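Local structure of Cas6b (4Z7K) at residues T109-Y115 against E191-D197. The protein is a Cas6-family endoribonuclease that processes CRISPR RNA, including RNA without a stem-loop. Residues are numbered along the deposited sequence; the frame is centred on the assembly and turned at random.
Sequences TDKILKY and EFYINFD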
loop_
_atom_site.group_PDB
_atom_site.type_symbol
_atom_site.label_atom_id
_atom_site.label_comp_id
_atom_site.label_asym_id
_atom_site.label_seq_id
_atom_site.Cartn_x
_atom_site.Cartn_y
_atom_site.Cartn_z
ATOM N N THR B 109 20.277 20.469 -14.286
ATOM C CA THR B 109 21.622 20.846 -14.661
ATOM C C THR B 109 22.129 19.963 -15.794
ATOM O O THR B 109 21.761 18.790 -15.891
ATOM C CB THR B 109 22.557 20.737 -13.459
ATOM O OG1 THR B 109 22.561 19.379 -12.986
ATOM C CG2 THR B 109 22.053 21.639 -12.338
ATOM N N ASP B 110 22.983 20.516 -16.646
ATOM C CA ASP B 110 23.560 19.737 -17.738
ATOM C C ASP B 110 24.785 19.010 -17.241
ATOM O O ASP B 110 25.377 18.203 -17.959
ATOM C CB ASP B 110 23.913 20.621 -18.942
ATOM C CG ASP B 110 22.701 20.986 -19.782
ATOM O OD1 ASP B 110 21.612 20.407 -19.560
ATOM O OD2 ASP B 110 22.842 21.858 -20.666
ATOM N N LYS B 111 25.111 19.215 -15.976
ATOM C CA LYS B 111 26.250 18.523 -15.415
ATOM C C LYS B 111 25.738 17.541 -14.395
ATOM O O LYS B 111 24.681 17.755 -13.797
ATOM C CB LYS B 111 27.195 19.500 -14.726
ATOM C CG LYS B 111 28.387 18.822 -14.125
ATOM C CD LYS B 111 29.423 19.791 -13.627
ATOM C CE LYS B 111 29.011 20.189 -12.200
ATOM N NZ LYS B 111 29.685 19.369 -11.146
ATOM N N ILE B 112 26.474 16.454 -14.200
ATOM C CA ILE B 112 25.916 15.354 -13.443
ATOM C C ILE B 112 26.494 15.314 -12.034
ATOM O O ILE B 112 27.718 15.379 -11.837
ATOM C CB ILE B 112 26.108 14.039 -14.199
ATOM C CG1 ILE B 112 25.225 14.102 -15.447
ATOM C CG2 ILE B 112 25.734 12.863 -13.332
ATOM C CD1 ILE B 112 24.691 12.796 -15.922
ATOM N N LEU B 113 25.586 15.160 -11.070
ATOM C CA LEU B 113 25.901 15.315 -9.658
ATOM C C LEU B 113 25.649 14.045 -8.865
ATOM O O LEU B 113 24.706 13.301 -9.145
ATOM C CB LEU B 113 25.072 16.451 -9.063
ATOM C CG LEU B 113 25.154 17.809 -9.754
ATOM C CD1 LEU B 113 23.864 18.597 -9.510
ATOM C CD2 LEU B 113 26.405 18.565 -9.269
ATOM N N LYS B 114 26.470 13.825 -7.843
ATOM C CA LYS B 114 26.374 12.603 -7.059
ATOM C C LYS B 114 25.859 12.846 -5.654
ATOM O O LYS B 114 26.399 13.666 -4.921
ATOM C CB LYS B 114 27.731 11.904 -6.994
ATOM C CG LYS B 114 27.660 10.475 -6.463
ATOM C CD LYS B 114 29.037 9.884 -6.256
ATOM C CE LYS B 114 28.928 8.473 -5.728
ATOM N NZ LYS B 114 30.274 7.883 -5.508
ATOM N N TYR B 115 24.842 12.078 -5.280
ATOM C CA TYR B 115 24.151 12.218 -4.008
ATOM C C TYR B 115 24.262 10.941 -3.195
ATOM O O TYR B 115 24.530 9.870 -3.742
ATOM C CB TYR B 115 22.676 12.565 -4.252
ATOM C CG TYR B 115 22.470 13.901 -4.944
ATOM C CD1 TYR B 115 22.426 15.090 -4.227
ATOM C CD2 TYR B 115 22.378 13.977 -6.325
ATOM C CE1 TYR B 115 22.239 16.309 -4.870
ATOM C CE2 TYR B 115 22.207 15.194 -6.970
ATOM C CZ TYR B 115 22.141 16.351 -6.240
ATOM O OH TYR B 115 21.982 17.543 -6.900
ATOM N N GLU B 191 23.890 5.167 -3.193
ATOM C CA GLU B 191 24.427 6.299 -3.924
ATOM C C GLU B 191 23.629 6.447 -5.202
ATOM O O GLU B 191 23.128 5.449 -5.711
ATOM C CB GLU B 191 25.887 6.026 -4.291
ATOM C CG GLU B 191 26.731 5.292 -3.237
ATOM C CD GLU B 191 28.014 4.677 -3.830
ATOM O OE1 GLU B 191 28.386 5.023 -4.983
ATOM O OE2 GLU B 191 28.650 3.848 -3.139
ATOM N N PHE B 192 23.482 7.659 -5.732
ATOM C CA PHE B 192 22.908 7.778 -7.073
ATOM C C PHE B 192 23.415 9.040 -7.778
ATOM O O PHE B 192 23.836 9.986 -7.122
ATOM C CB PHE B 192 21.385 7.742 -7.017
ATOM C CG PHE B 192 20.755 8.952 -6.392
ATOM C CD1 PHE B 192 20.524 10.100 -7.136
ATOM C CD2 PHE B 192 20.341 8.930 -5.079
ATOM C CE1 PHE B 192 19.922 11.206 -6.573
ATOM C CE2 PHE B 192 19.734 10.041 -4.510
ATOM C CZ PHE B 192 19.528 11.175 -5.258
ATOM N N TYR B 193 23.367 9.051 -9.110
ATOM C CA TYR B 193 23.890 10.165 -9.917
ATOM C C TYR B 193 22.746 10.757 -10.719
ATOM O O TYR B 193 21.878 10.016 -11.160
ATOM C CB TYR B 193 25.000 9.716 -10.878
ATOM C CG TYR B 193 26.266 9.154 -10.259
ATOM C CD1 TYR B 193 27.416 9.929 -10.145
ATOM C CD2 TYR B 193 26.318 7.835 -9.822
ATOM C CE1 TYR B 193 28.578 9.401 -9.599
ATOM C CE2 TYR B 193 27.462 7.301 -9.268
ATOM C CZ TYR B 193 28.592 8.082 -9.153
ATOM O OH TYR B 193 29.729 7.527 -8.594
ATOM N N ILE B 194 22.714 12.073 -10.914
ATOM C CA ILE B 194 21.611 12.647 -11.687
ATOM C C ILE B 194 21.932 14.034 -12.240
ATOM O O ILE B 194 22.774 14.753 -11.693
ATOM C CB ILE B 194 20.310 12.702 -10.815
ATOM C CG1 ILE B 194 19.069 12.942 -11.662
ATOM C CG2 ILE B 194 20.412 13.729 -9.707
ATOM C CD1 ILE B 194 17.823 12.536 -10.953
ATOM N N ASN B 195 21.277 14.389 -13.348
ATOM C CA ASN B 195 21.415 15.709 -13.947
ATOM C C ASN B 195 20.404 16.640 -13.324
ATOM O O ASN B 195 19.801 17.461 -14.011
ATOM C CB ASN B 195 21.239 15.676 -15.468
ATOM C CG ASN B 195 19.847 15.253 -15.896
ATOM O OD1 ASN B 195 19.236 14.388 -15.286
ATOM N ND2 ASN B 195 19.343 15.868 -16.959
ATOM N N PHE B 196 20.140 16.440 -12.041
ATOM C CA PHE B 196 19.308 17.373 -11.305
ATOM C C PHE B 196 19.993 17.894 -10.056
ATOM O O PHE B 196 20.845 17.216 -9.480
ATOM C CB PHE B 196 17.989 16.736 -10.927
ATOM C CG PHE B 196 16.944 17.736 -10.567
ATOM C CD1 PHE B 196 16.323 18.478 -11.552
ATOM C CD2 PHE B 196 16.580 17.937 -9.260
ATOM C CE1 PHE B 196 15.365 19.390 -11.236
ATOM C CE2 PHE B 196 15.613 18.853 -8.947
ATOM C CZ PHE B 196 15.011 19.580 -9.929
ATOM N N ASP B 197 19.609 19.091 -9.625
ATOM C CA ASP B 197 20.277 19.715 -8.492
ATOM C C ASP B 197 19.411 19.758 -7.244
ATOM O O ASP B 197 18.360 20.368 -7.239
ATOM C CB ASP B 197 20.717 21.120 -8.860
ATOM C CG ASP B 197 21.840 21.612 -7.997
ATOM O OD1 ASP B 197 21.762 21.478 -6.751
ATOM O OD2 ASP B 197 22.824 22.113 -8.577
#
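Y115 of strand 112-115 leans across F192 and I194 of the antiparallel strand 191-194, on the face of the sheet turned to helix 137-158. Its CB sits over one face of the F192 ring, nearest CZ and displaced toward the rim, and CG still lies near F192 CZ. With CG anti to the carbonyl carbon (chi1 -63°), the ring runs along the neighbouring strand from F192 toward I194 and F196: Y115 CD2 meets F192 CE1, and CE2 lies 3.6 Å from I194 CG2. The two rings, their planes 26° apart, are offset so far that they scarcely stack. CE2 and CZ approach F196 O, to which Y115 OH donates at 2.8 Å, in the carbonyl plane and on a lone pair, while I198 N supplies a second hydrogen bond to the same hydroxyl. A phenylalanine here, without the hydroxyl, would probably leave F196 O and I198 N without their shared partner where the chain turns off the strand.

The opposite face carries K114 and Y193, a non-hydrogen-bonded pair. The extended lysine lies alongside the tyrosine, CG making a CH-pi contact over one ring face, 3.8 Å from the Y193 centroid, and its NZ makes weak bonds to Y193 OH and, as a salt bridge, to E191 OE1 at 3.5 Å. L113 and I194 exchange backbone bonds, as do Y115 and F192. Where the chain turns its corners, T109 N bonds to N195 O at 3.1 Å, from above the carbonyl plane. Strands 112-117 and 186-194 thus form the central pair of a four-stranded antiparallel sheet backed by helix 137-158, consistent with the ferredoxin-like RAMP fold of Cas6 proteins.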